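Long-range contacts in ribonucleoside-diphosphate reductase (Pseudomonas aeruginosa, PDB 5IM3), which probably catalyses the reduction of ribonucleoside diphosphates to the deoxyribonucleotides needed for DNA synthesis, under allosteric control by nucleotides bound to its ATP cone: residues Leu32-Arg37 / Ile96-Ile101; Lys55-Val60 / Ala112-Val117. All blocks are in the same frame, centred on the assembly; numbering follows the deposited sequence.

Both interactions lie in the N-terminal ATP cone, and each touches the dATP molecule of chain D, but they hold different parts of the domain. Interaction 1 joins the parallel strands 33-35 and 95-97 and the start of helix 98-111; it combines main-chain bonds, a buried apolar face and charged groups that reach two triphosphates. Interaction 2, its centre about 22 Å away, packs the end of helix 46-60 against the start of helix 115-138 through apolar side chains, without a hydrogen bond between its segments. Both are partly buried, and helix 98-111, which leads out of the first, is followed, after a short turn, by helix 115-138 of the second.

Interaction 1: Leu32-Arg37 / Ile96-Ile101; sequences LRVIKR and IHIEEI. With DTP (2'-deoxyadenosine 5'-triphosphate), chain C; DTP (2'-deoxyadenosine 5'-triphosphate), chain D.
R33 O receives a weak hydrogen bond from I96 N where strands 33-35 and 95-97 pair in parallel in the small mixed sheet of the ATP cone. V34 and I96 lie on one face of this sheet. A chi1 of -172° brings V34 CG1 against I101 CD1, tip to tip at 3.6 Å, and leaves CG2 over the adenine face of the chain C dATP, 3.5 Å from N1. The shortest of the main-chain bonds runs from I35 N to I96 O, at 2.8 Å. On the other sheet face, I35 CD1 sits over the H97 ring in a CH-pi contact, 3.8 Å from the ring centroid. H97 is the N-cap of helix 98-111, and I98 N closes the strand pairing with a weak bond to I35 O. The CB of K36 points away from the 96-101 segment, and the bent chain brings NZ to a weak bond with O2B of the chain C nucleotide.

R37 binds both dATP molecules. Its NH1 donates to O1B of the chain D dATP at 3.2 Å and, more weakly, to O1B of the chain C dATP, while CG1 of I98 lies over one face of the guanidinium. The nearby R132 and Q102 also serve the chain D site. E99, whose OE1 is paired with R125, probably helps to orient R37: NE and NH2 grip the single oxygen OE2 side-on, at 2.9 Å from NE and 3.0 Å from NH2, with OE2 in the guanidinium plane.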
ATOM      1  N   LEU A  32      36.736  11.296 -47.443  1.00128.51           N
ATOM      2  CA  LEU A  32      37.306  10.509 -46.356  1.00123.04           C
ATOM      3  C   LEU A  32      38.762  10.142 -46.631  1.00120.48           C
ATOM      4  O   LEU A  32      39.091   9.626 -47.699  1.00120.51           O
ATOM      5  CB  LEU A  32      36.487   9.237 -46.129  1.00119.07           C
ATOM      6  CG  LEU A  32      35.569   9.223 -44.905  1.00118.61           C
ATOM      7  CD1 LEU A  32      34.724   7.953 -44.886  1.00114.85           C
ATOM      8  CD2 LEU A  32      36.374   9.347 -43.617  1.00116.69           C
ATOM      9  N   ARG A  33      39.627  10.409 -45.655  1.00116.54           N
ATOM     10  CA  ARG A  33      41.044  10.090 -45.744  1.00113.96           C
ATOM     11  C   ARG A  33      41.487   9.445 -44.437  1.00109.65           C
ATOM     12  O   ARG A  33      40.756   9.440 -43.442  1.00108.14           O
ATOM     13  CB  ARG A  33      41.881  11.338 -46.048  1.00118.19           C
ATOM     14  CG  ARG A  33      41.585  11.956 -47.407  1.00123.05           C
ATOM     15  CD  ARG A  33      42.479  13.152 -47.699  1.00127.77           C
ATOM     16  NE  ARG A  33      42.206  13.731 -49.011  1.00132.81           N
ATOM     17  CZ  ARG A  33      42.895  14.734 -49.547  1.00138.17           C
ATOM     18  NH1 ARG A  33      43.907  15.279 -48.886  1.00138.90           N
ATOM     19  NH2 ARG A  33      42.570  15.195 -50.749  1.00142.91           N
ATOM     20  N   VAL A  34      42.699   8.895 -44.444  1.00109.85           N
ATOM     21  CA  VAL A  34      43.206   8.116 -43.322  1.00106.15           C
ATOM     22  C   VAL A  34      44.603   8.594 -42.963  1.00107.92           C
ATOM     23  O   VAL A  34      45.439   8.826 -43.844  1.00110.09           O
ATOM     24  CB  VAL A  34      43.224   6.607 -43.643  1.00101.43           C
ATOM     25  CG1 VAL A  34      43.559   5.803 -42.392  1.00 96.93           C
ATOM     26  CG2 VAL A  34      41.893   6.170 -44.232  1.00100.73           C
ATOM     27  N   ILE A  35      44.854   8.734 -41.664  1.00110.06           N
ATOM     28  CA  ILE A  35      46.184   9.054 -41.158  1.00111.91           C
ATOM     29  C   ILE A  35      46.991   7.760 -41.136  1.00108.16           C
ATOM     30  O   ILE A  35      46.763   6.891 -40.290  1.00104.49           O
ATOM     31  CB  ILE A  35      46.121   9.688 -39.763  1.00113.05           C
ATOM     32  CG1 ILE A  35      45.169  10.890 -39.756  1.00117.86           C
ATOM     33  CG2 ILE A  35      47.515  10.110 -39.314  1.00113.84           C
ATOM     34  CD1 ILE A  35      44.759  11.329 -38.366  1.00118.47           C
ATOM     35  N   LYS A  36      47.935   7.627 -42.064  1.00107.82           N
ATOM     36  CA  LYS A  36      48.771   6.440 -42.109  1.00104.32           C
ATOM     37  C   LYS A  36      49.554   6.291 -40.804  1.00104.37           C
ATOM     38  O   LYS A  36      49.524   7.155 -39.922  1.00106.08           O
ATOM     39  CB  LYS A  36      49.728   6.506 -43.300  1.00105.38           C
ATOM     40  CG  LYS A  36      49.062   6.248 -44.646  1.00105.76           C
ATOM     41  CD  LYS A  36      49.112   4.774 -45.029  1.00101.32           C
ATOM     42  CE  LYS A  36      50.504   4.363 -45.493  1.00100.42           C
ATOM     43  NZ  LYS A  36      50.583   2.909 -45.818  1.00 97.16           N
ATOM     44  N   ARG A  37      50.264   5.165 -40.690  1.00105.73           N
ATOM     45  CA  ARG A  37      51.039   4.891 -39.483  1.00105.33           C
ATOM     46  C   ARG A  37      51.983   6.039 -39.164  1.00110.25           C
ATOM     47  O   ARG A  37      52.224   6.350 -37.992  1.00109.49           O
ATOM     48  CB  ARG A  37      51.829   3.592 -39.650  1.00102.45           C
ATOM     49  CG  ARG A  37      50.958   2.367 -39.838  1.00100.27           C
ATOM     50  CD  ARG A  37      51.270   1.277 -38.825  1.00 97.68           C
ATOM     51  NE  ARG A  37      50.084   0.501 -38.473  1.00 95.71           N
ATOM     52  CZ  ARG A  37      49.576  -0.477 -39.217  1.00 95.53           C
ATOM     53  NH1 ARG A  37      50.143  -0.806 -40.370  1.00 96.93           N
ATOM     54  NH2 ARG A  37      48.492  -1.127 -38.807  1.00 93.46           N
ATOM     55  N   ILE A  96      40.626   9.622 -40.096  1.00110.38           N
ATOM     56  CA  ILE A  96      40.641   8.601 -39.059  1.00107.16           C
ATOM     57  C   ILE A  96      42.007   7.927 -39.053  1.00104.08           C
ATOM     58  O   ILE A  96      42.722   7.905 -40.056  1.00104.98           O
ATOM     59  CB  ILE A  96      39.528   7.552 -39.260  1.00105.34           C
ATOM     60  CG1 ILE A  96      39.491   7.102 -40.724  1.00104.96           C
ATOM     61  CG2 ILE A  96      38.181   8.121 -38.822  1.00107.91           C
ATOM     62  CD1 ILE A  96      38.506   5.991 -41.005  1.00102.41           C
ATOM     63  N   HIS A  97      42.360   7.368 -37.900  1.00 98.87           N
ATOM     64  CA  HIS A  97      43.650   6.718 -37.744  1.00 96.29           C
ATOM     65  C   HIS A  97      43.609   5.301 -38.298  1.00 92.95           C
ATOM     66  O   HIS A  97      42.559   4.652 -38.335  1.00 90.80           O
ATOM     67  CB  HIS A  97      44.066   6.690 -36.273  1.00 94.63           C
ATOM     68  CG  HIS A  97      44.529   8.016 -35.755  1.00 97.51           C
ATOM     69  ND1 HIS A  97      43.674   8.932 -35.182  1.00100.91           N
ATOM     70  CD2 HIS A  97      45.759   8.584 -35.734  1.00 99.41           C
ATOM     71  CE1 HIS A  97      44.356  10.005 -34.823  1.00104.75           C
ATOM     72  NE2 HIS A  97      45.623   9.819 -35.147  1.00103.73           N
ATOM     73  N   ILE A  98      44.775   4.823 -38.735  1.00 91.99           N
ATOM     74  CA  ILE A  98      44.855   3.494 -39.331  1.00 88.94           C
ATOM     75  C   ILE A  98      44.481   2.432 -38.306  1.00 85.36           C
ATOM     76  O   ILE A  98      43.813   1.441 -38.630  1.00 83.08           O
ATOM     77  CB  ILE A  98      46.264   3.261 -39.909  1.00 89.67           C
ATOM     78  CG1 ILE A  98      46.274   2.054 -40.848  1.00 87.87           C
ATOM     79  CG2 ILE A  98      47.286   3.100 -38.796  1.00 89.17           C
ATOM     80  CD1 ILE A  98      45.771   2.381 -42.237  1.00 91.18           C
ATOM     81  N   GLU A  99      44.896   2.621 -37.049  1.00 78.28           N
ATOM     82  CA  GLU A  99      44.540   1.675 -35.996  1.00 75.29           C
ATOM     83  C   GLU A  99      43.056   1.748 -35.664  1.00 74.68           C
ATOM     84  O   GLU A  99      42.473   0.758 -35.207  1.00 71.42           O
ATOM     85  CB  GLU A  99      45.378   1.942 -34.744  1.00 75.16           C
ATOM     86  CG  GLU A  99      46.880   1.874 -34.977  1.00 75.37           C
ATOM     87  CD  GLU A  99      47.348   0.489 -35.384  1.00 73.08           C
ATOM     88  OE1 GLU A  99      46.818  -0.505 -34.846  1.00 71.22           O
ATOM     89  OE2 GLU A  99      48.246   0.395 -36.249  1.00 73.05           O
ATOM     90  N   GLU A 100      42.433   2.908 -35.881  1.00 86.23           N
ATOM     91  CA  GLU A 100      40.995   3.032 -35.675  1.00 87.65           C
ATOM     92  C   GLU A 100      40.225   2.141 -36.640  1.00 85.02           C
ATOM     93  O   GLU A 100      39.143   1.646 -36.303  1.00 84.25           O
ATOM     94  CB  GLU A 100      40.583   4.497 -35.836  1.00 92.60           C
ATOM     95  CG  GLU A 100      39.417   4.940 -34.961  1.00 95.42           C
ATOM     96  CD  GLU A 100      39.298   6.453 -34.872  1.00101.41           C
ATOM     97  OE1 GLU A 100      40.336   7.143 -34.976  1.00102.98           O
ATOM     98  OE2 GLU A 100      38.166   6.955 -34.701  1.00104.28           O
ATOM     99  N   ILE A 101      40.773   1.915 -37.834  1.00 75.74           N
ATOM    100  CA  ILE A 101      40.136   1.043 -38.815  1.00 72.26           C
ATOM    101  C   ILE A 101      40.382  -0.419 -38.471  1.00 69.80           C
ATOM    102  O   ILE A 101      39.468  -1.249 -38.546  1.00 67.39           O
ATOM    103  CB  ILE A 101      40.648   1.385 -40.226  1.00 72.69           C
ATOM    104  CG1 ILE A 101      40.455   2.882 -40.498  1.00 76.55           C
ATOM    105  CG2 ILE A 101      39.938   0.520 -41.275  1.00 72.22           C
ATOM    106  CD1 ILE A 101      41.059   3.346 -41.771  1.00 78.56           C
TER
HETATM  107  PG  DTP C1001      51.256  -1.293 -45.711  1.00 89.75           P
HETATM  108  O1G DTP C1001      51.051  -1.431 -47.171  1.00 88.73           O
HETATM  109  O2G DTP C1001      50.756  -2.516 -44.921  1.00 86.06           O
HETATM  110  O3G DTP C1001      52.707  -1.058 -45.341  1.00 92.68           O
HETATM  111  PB  DTP C1001      49.171  -0.212 -44.126  1.00 88.97           P
HETATM  112  O1B DTP C1001      49.492  -1.093 -42.984  1.00 89.04           O
HETATM  113  O2B DTP C1001      48.664   1.144 -43.671  1.00 88.89           O
HETATM  114  O3B DTP C1001      50.421  -0.083 -45.101  1.00 88.02           O
HETATM  115  PA  DTP C1001      47.842  -2.527 -45.044  1.00 88.48           P
HETATM  116  O1A DTP C1001      47.247  -2.958 -46.322  1.00 88.61           O
HETATM  117  O2A DTP C1001      49.096  -3.305 -44.632  1.00 85.32           O
HETATM  118  O3A DTP C1001      48.130  -0.964 -45.060  1.00 89.67           O
HETATM  119  O5' DTP C1001      46.828  -2.581 -43.875  1.00 88.67           O
HETATM  120  C5' DTP C1001      45.595  -1.899 -44.121  1.00 91.25           C
HETATM  121  C4' DTP C1001      44.807  -1.717 -42.853  1.00 94.21           C
HETATM  122  O4' DTP C1001      44.466  -0.326 -42.706  1.00 97.42           O
HETATM  123  C3' DTP C1001      43.468  -2.439 -42.871  1.00 95.48           C
HETATM  124  O3' DTP C1001      42.984  -2.694 -41.553  1.00 95.04           O
HETATM  125  C2' DTP C1001      42.576  -1.444 -43.603  1.00 98.01           C
HETATM  126  C1' DTP C1001      43.200  -0.084 -43.308  1.00100.13           C
HETATM  127  N9  DTP C1001      43.397   0.752 -44.490  1.00103.28           N
HETATM  128  C8  DTP C1001      44.442   0.752 -45.375  1.00103.97           C
HETATM  129  N7  DTP C1001      44.283   1.562 -46.394  1.00103.69           N
HETATM  130  C5  DTP C1001      43.045   2.140 -46.162  1.00103.90           C
HETATM  131  C6  DTP C1001      42.294   3.088 -46.879  1.00104.92           C
HETATM  132  N6  DTP C1001      42.645   3.551 -48.085  1.00105.24           N
HETATM  133  N1  DTP C1001      41.114   3.482 -46.349  1.00105.29           N
HETATM  134  C2  DTP C1001      40.717   2.941 -45.193  1.00104.98           C
HETATM  135  N3  DTP C1001      41.324   2.016 -44.450  1.00104.61           N
HETATM  136  C4  DTP C1001      42.492   1.658 -44.987  1.00104.01           C
HETATM  137  PG  DTP D1002      52.548  -3.949 -41.463  0.95 79.93           P
HETATM  138  O1G DTP D1002      51.961  -3.377 -42.657  0.95 80.85           O
HETATM  139  O2G DTP D1002      53.455  -5.107 -41.730  0.95 79.11           O
HETATM  140  O3G DTP D1002      53.259  -2.942 -40.609  0.95 82.35           O
HETATM  141  PB  DTP D1002      49.845  -4.793 -40.808  0.95 75.47           P
HETATM  142  O1B DTP D1002      49.229  -3.668 -41.531  0.95 79.33           O
HETATM  143  O2B DTP D1002      49.098  -5.053 -39.508  0.95 77.18           O
HETATM  144  O3B DTP D1002      51.387  -4.510 -40.533  0.95 79.93           O
HETATM  145  PA  DTP D1002      49.869  -6.232 -43.308  0.95 76.43           P
HETATM  146  O1A DTP D1002      50.605  -7.452 -43.700  0.95 75.12           O
HETATM  147  O2A DTP D1002      50.471  -4.970 -43.946  0.95 79.78           O
HETATM  148  O3A DTP D1002      49.859  -6.092 -41.723  0.95 76.55           O
HETATM  149  O5' DTP D1002      48.332  -6.257 -43.637  0.95 73.17           O
HETATM  150  C5' DTP D1002      47.587  -7.468 -43.441  0.95 70.92           C
HETATM  151  C4' DTP D1002      46.394  -7.258 -42.539  0.95 70.10           C
HETATM  152  O4' DTP D1002      45.384  -8.235 -42.868  0.95 67.93           O
HETATM  153  C3' DTP D1002      46.684  -7.412 -41.039  0.95 70.41           C
HETATM  154  O3' DTP D1002      46.293  -6.237 -40.329  0.95 69.44           O
HETATM  155  C2' DTP D1002      45.828  -8.601 -40.600  0.95 68.65           C
HETATM  156  C1' DTP D1002      45.385  -9.258 -41.896  0.95 67.52           C
HETATM  157  N9  DTP D1002      46.233 -10.356 -42.357  0.95 64.65           N
HETATM  158  C8  DTP D1002      47.133 -10.373 -43.389  0.95 62.99           C
HETATM  159  N7  DTP D1002      47.783 -11.505 -43.513  0.95 63.19           N
HETATM  160  C5  DTP D1002      47.272 -12.291 -42.491  0.95 62.77           C
HETATM  161  C6  DTP D1002      47.547 -13.608 -42.078  0.95 61.41           C
HETATM  162  N6  DTP D1002      48.495 -14.374 -42.622  0.95 61.74           N
HETATM  163  N1  DTP D1002      46.838 -14.100 -41.041  0.95 61.69           N
HETATM  164  C2  DTP D1002      45.926 -13.318 -40.457  0.95 61.56           C
HETATM  165  N3  DTP D1002      45.594 -12.059 -40.745  0.95 62.83           N
HETATM  166  C4  DTP D1002      46.308 -11.598 -41.778  0.95 63.73           C

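Interaction 2: Lys55-Val60 / Ala112-Val117; sequences KAFLAV and AGEQKV. With DTP (2'-deoxyadenosine 5'-triphosphate), chain D.
Within the helical part of the ATP cone, the last turns of helix 46-60 pack against the beginning of helix 115-138, beside the adenine of the chain D dATP. V117 is the centre of the contact and meets three residues of the 55-60 segment. Its CG1 methyl stands over the middle of the F57 ring, 4.0 Å from the centroid and 11° off the ring normal, a CH-pi contact. The same methyl touches A56 CB at 3.7 Å. CG2 of V117 reaches V60 CG2, also at 3.7 Å, and lies against the F57 ring at CE1. The valine's first torsion (chi1 -176°) directs CG1 to A56 and the ring centre, leaving CG2 to bridge F57 and V60. V60 uses its two branches separately, since its CG1 rests against the backbone oxygen of K116.

At the far end of the F57 ring, E114 approaches with its carboxylate plane turned 72° from that of the ring; OE1 is 4.0 Å from F57 CE1. E114 occupies the N-cap position of helix 115-138 and centres an inverse gamma turn, directly after the Schellman motif in which G113 ends the preceding helix.

A56 CB also borders the nucleotide, 3.7 Å from N3 of the adenine. A59 CB approaches N1 of the same base at 3.5 Å, while K55 packs its CB and CD against C8, so K55, A56 and A59 lie on one face of the adenine, while the adjoining side of the helix receives V117. Helix 69-88 supports F57 through I71, T74 and V75, L109 of helix 98-111 touches both F57 and V117, and Q115 NE2, at the start of helix 115-138, is hydrogen-bonded to E106 OE1 of the second subunit.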
ATOM      1  N   LYS A  55      42.740 -11.662 -46.795  1.00 68.49           N
ATOM      2  CA  LYS A  55      43.977 -12.315 -46.378  1.00 66.50           C
ATOM      3  C   LYS A  55      43.743 -13.203 -45.163  1.00 63.21           C
ATOM      4  O   LYS A  55      44.259 -14.324 -45.094  1.00 63.52           O
ATOM      5  CB  LYS A  55      45.052 -11.275 -46.060  1.00 66.32           C
ATOM      6  CG  LYS A  55      45.550 -10.450 -47.242  1.00 69.92           C
ATOM      7  CD  LYS A  55      46.782  -9.641 -46.833  1.00 70.27           C
ATOM      8  CE  LYS A  55      47.122  -8.529 -47.820  1.00 74.19           C
ATOM      9  NZ  LYS A  55      47.422  -7.229 -47.134  1.00 72.29           N
ATOM     10  N   ALA A  56      42.964 -12.718 -44.193  1.00 56.33           N
ATOM     11  CA  ALA A  56      42.755 -13.471 -42.961  1.00 53.81           C
ATOM     12  C   ALA A  56      41.903 -14.712 -43.195  1.00 53.26           C
ATOM     13  O   ALA A  56      42.107 -15.735 -42.533  1.00 52.97           O
ATOM     14  CB  ALA A  56      42.111 -12.577 -41.901  1.00 51.52           C
ATOM     15  N   PHE A  57      40.943 -14.646 -44.120  1.00 56.33           N
ATOM     16  CA  PHE A  57      40.170 -15.839 -44.447  1.00 58.10           C
ATOM     17  C   PHE A  57      41.041 -16.874 -45.146  1.00 61.66           C
ATOM     18  O   PHE A  57      40.984 -18.065 -44.819  1.00 62.62           O
ATOM     19  CB  PHE A  57      38.969 -15.472 -45.316  1.00 60.13           C
ATOM     20  CG  PHE A  57      37.754 -15.062 -44.531  1.00 57.97           C
ATOM     21  CD1 PHE A  57      36.858 -16.013 -44.072  1.00 58.00           C
ATOM     22  CD2 PHE A  57      37.504 -13.727 -44.261  1.00 56.98           C
ATOM     23  CE1 PHE A  57      35.740 -15.641 -43.352  1.00 57.16           C
ATOM     24  CE2 PHE A  57      36.387 -13.348 -43.540  1.00 55.69           C
ATOM     25  CZ  PHE A  57      35.505 -14.305 -43.084  1.00 56.18           C
ATOM     26  N   LEU A  58      41.863 -16.439 -46.102  1.00 68.08           N
ATOM     27  CA  LEU A  58      42.733 -17.361 -46.818  1.00 71.42           C
ATOM     28  C   LEU A  58      43.859 -17.901 -45.951  1.00 70.51           C
ATOM     29  O   LEU A  58      44.507 -18.873 -46.349  1.00 72.75           O
ATOM     30  CB  LEU A  58      43.314 -16.676 -48.055  1.00 74.10           C
ATOM     31  CG  LEU A  58      42.356 -16.578 -49.243  1.00 77.98           C
ATOM     32  CD1 LEU A  58      42.911 -15.631 -50.295  1.00 79.81           C
ATOM     33  CD2 LEU A  58      42.094 -17.959 -49.843  1.00 80.41           C
ATOM     34  N   ALA A  59      44.100 -17.307 -44.784  1.00 70.73           N
ATOM     35  CA  ALA A  59      45.141 -17.814 -43.900  1.00 70.86           C
ATOM     36  C   ALA A  59      44.649 -19.012 -43.098  1.00 70.38           C
ATOM     37  O   ALA A  59      45.370 -20.003 -42.951  1.00 71.08           O
ATOM     38  CB  ALA A  59      45.619 -16.705 -42.963  1.00 68.66           C
ATOM     39  N   VAL A  60      43.422 -18.943 -42.584  1.00 73.85           N
ATOM     40  CA  VAL A  60      42.900 -20.041 -41.780  1.00 75.15           C
ATOM     41  C   VAL A  60      42.381 -21.161 -42.672  1.00 77.21           C
ATOM     42  O   VAL A  60      42.495 -22.339 -42.318  1.00 78.41           O
ATOM     43  CB  VAL A  60      41.813 -19.524 -40.823  1.00 73.33           C
ATOM     44  CG1 VAL A  60      42.326 -18.310 -40.057  1.00 70.40           C
ATOM     45  CG2 VAL A  60      40.542 -19.183 -41.576  1.00 74.62           C
ATOM     46  N   ALA A 112      30.233 -11.009 -36.120  1.00 57.39           N
ATOM     47  CA  ALA A 112      29.745 -12.028 -37.037  1.00 55.67           C
ATOM     48  C   ALA A 112      30.059 -13.444 -36.572  1.00 53.64           C
ATOM     49  O   ALA A 112      29.768 -14.397 -37.302  1.00 53.88           O
ATOM     50  CB  ALA A 112      30.342 -11.807 -38.429  1.00 57.45           C
ATOM     51  N   GLY A 113      30.642 -13.608 -35.387  1.00 49.61           N
ATOM     52  CA  GLY A 113      30.961 -14.930 -34.888  1.00 49.08           C
ATOM     53  C   GLY A 113      32.084 -15.637 -35.612  1.00 48.94           C
ATOM     54  O   GLY A 113      32.190 -16.861 -35.516  1.00 46.39           O
ATOM     55  N   GLU A 114      32.933 -14.902 -36.336  1.00 52.75           N
ATOM     56  CA  GLU A 114      34.067 -15.498 -37.047  1.00 53.35           C
ATOM     57  C   GLU A 114      35.237 -15.640 -36.073  1.00 52.12           C
ATOM     58  O   GLU A 114      36.220 -14.898 -36.103  1.00 51.75           O
ATOM     59  CB  GLU A 114      34.446 -14.653 -38.255  1.00 55.32           C
ATOM     60  CG  GLU A 114      33.335 -14.469 -39.276  1.00 58.22           C
ATOM     61  CD  GLU A 114      33.105 -15.702 -40.131  1.00 61.00           C
ATOM     62  OE1 GLU A 114      33.879 -16.674 -39.999  1.00 60.07           O
ATOM     63  OE2 GLU A 114      32.151 -15.696 -40.942  1.00 61.94           O
ATOM     64  N   GLN A 115      35.115 -16.633 -35.192  1.00 53.77           N
ATOM     65  CA  GLN A 115      36.067 -16.765 -34.093  1.00 55.00           C
ATOM     66  C   GLN A 115      37.467 -17.092 -34.598  1.00 54.45           C
ATOM     67  O   GLN A 115      38.449 -16.508 -34.129  1.00 53.23           O
ATOM     68  CB  GLN A 115      35.589 -17.835 -33.111  1.00 54.89           C
ATOM     69  CG  GLN A 115      36.356 -17.856 -31.793  1.00 54.76           C
ATOM     70  CD  GLN A 115      37.303 -19.035 -31.676  1.00 58.02           C
ATOM     71  OE1 GLN A 115      37.074 -20.091 -32.264  1.00 60.48           O
ATOM     72  NE2 GLN A 115      38.375 -18.860 -30.910  1.00 56.12           N
ATOM     73  N   LYS A 116      37.581 -18.024 -35.548  1.00 56.13           N
ATOM     74  CA  LYS A 116      38.898 -18.460 -36.001  1.00 57.03           C
ATOM     75  C   LYS A 116      39.557 -17.419 -36.899  1.00 54.13           C
ATOM     76  O   LYS A 116      40.780 -17.251 -36.866  1.00 52.58           O
ATOM     77  CB  LYS A 116      38.787 -19.799 -36.729  1.00 61.42           C
ATOM     78  CG  LYS A 116      38.224 -20.916 -35.865  1.00 66.86           C
ATOM     79  CD  LYS A 116      38.096 -22.223 -36.640  1.00 72.81           C
ATOM     80  CE  LYS A 116      37.482 -23.321 -35.781  1.00 75.59           C
ATOM     81  NZ  LYS A 116      37.371 -24.614 -36.513  1.00 79.43           N
ATOM     82  N   VAL A 117      38.770 -16.715 -37.714  1.00 49.24           N
ATOM     83  CA  VAL A 117      39.352 -15.687 -38.570  1.00 49.71           C
ATOM     84  C   VAL A 117      39.670 -14.438 -37.759  1.00 49.58           C
ATOM     85  O   VAL A 117      40.703 -13.795 -37.971  1.00 47.48           O
ATOM     86  CB  VAL A 117      38.415 -15.367 -39.751  1.00 51.86           C
ATOM     87  CG1 VAL A 117      39.072 -14.357 -40.686  1.00 53.10           C
ATOM     88  CG2 VAL A 117      38.058 -16.629 -40.517  1.00 53.40           C
TER
HETATM   89  PG  DTP D1002      52.548  -3.949 -41.463  0.95 79.93           P
HETATM   90  O1G DTP D1002      51.961  -3.377 -42.657  0.95 80.85           O
HETATM   91  O2G DTP D1002      53.455  -5.107 -41.730  0.95 79.11           O
HETATM   92  O3G DTP D1002      53.259  -2.942 -40.609  0.95 82.35           O
HETATM   93  PB  DTP D1002      49.845  -4.793 -40.808  0.95 75.47           P
HETATM   94  O1B DTP D1002      49.229  -3.668 -41.531  0.95 79.33           O
HETATM   95  O2B DTP D1002      49.098  -5.053 -39.508  0.95 77.18           O
HETATM   96  O3B DTP D1002      51.387  -4.510 -40.533  0.95 79.93           O
HETATM   97  PA  DTP D1002      49.869  -6.232 -43.308  0.95 76.43           P
HETATM   98  O1A DTP D1002      50.605  -7.452 -43.700  0.95 75.12           O
HETATM   99  O2A DTP D1002      50.471  -4.970 -43.946  0.95 79.78           O
HETATM  100  O3A DTP D1002      49.859  -6.092 -41.723  0.95 76.55           O
HETATM  101  O5' DTP D1002      48.332  -6.257 -43.637  0.95 73.17           O
HETATM  102  C5' DTP D1002      47.587  -7.468 -43.441  0.95 70.92           C
HETATM  103  C4' DTP D1002      46.394  -7.258 -42.539  0.95 70.10           C
HETATM  104  O4' DTP D1002      45.384  -8.235 -42.868  0.95 67.93           O
HETATM  105  C3' DTP D1002      46.684  -7.412 -41.039  0.95 70.41           C
HETATM  106  O3' DTP D1002      46.293  -6.237 -40.329  0.95 69.44           O
HETATM  107  C2' DTP D1002      45.828  -8.601 -40.600  0.95 68.65           C
HETATM  108  C1' DTP D1002      45.385  -9.258 -41.896  0.95 67.52           C
HETATM  109  N9  DTP D1002      46.233 -10.356 -42.357  0.95 64.65           N
HETATM  110  C8  DTP D1002      47.133 -10.373 -43.389  0.95 62.99           C
HETATM  111  N7  DTP D1002      47.783 -11.505 -43.513  0.95 63.19           N
HETATM  112  C5  DTP D1002      47.272 -12.291 -42.491  0.95 62.77           C
HETATM  113  C6  DTP D1002      47.547 -13.608 -42.078  0.95 61.41           C
HETATM  114  N6  DTP D1002      48.495 -14.374 -42.622  0.95 61.74           N
HETATM  115  N1  DTP D1002      46.838 -14.100 -41.041  0.95 61.69           N
HETATM  116  C2  DTP D1002      45.926 -13.318 -40.457  0.95 61.56           C
HETATM  117  N3  DTP D1002      45.594 -12.059 -40.745  0.95 62.83           N
HETATM  118  C4  DTP D1002      46.308 -11.598 -41.778  0.95 63.73           C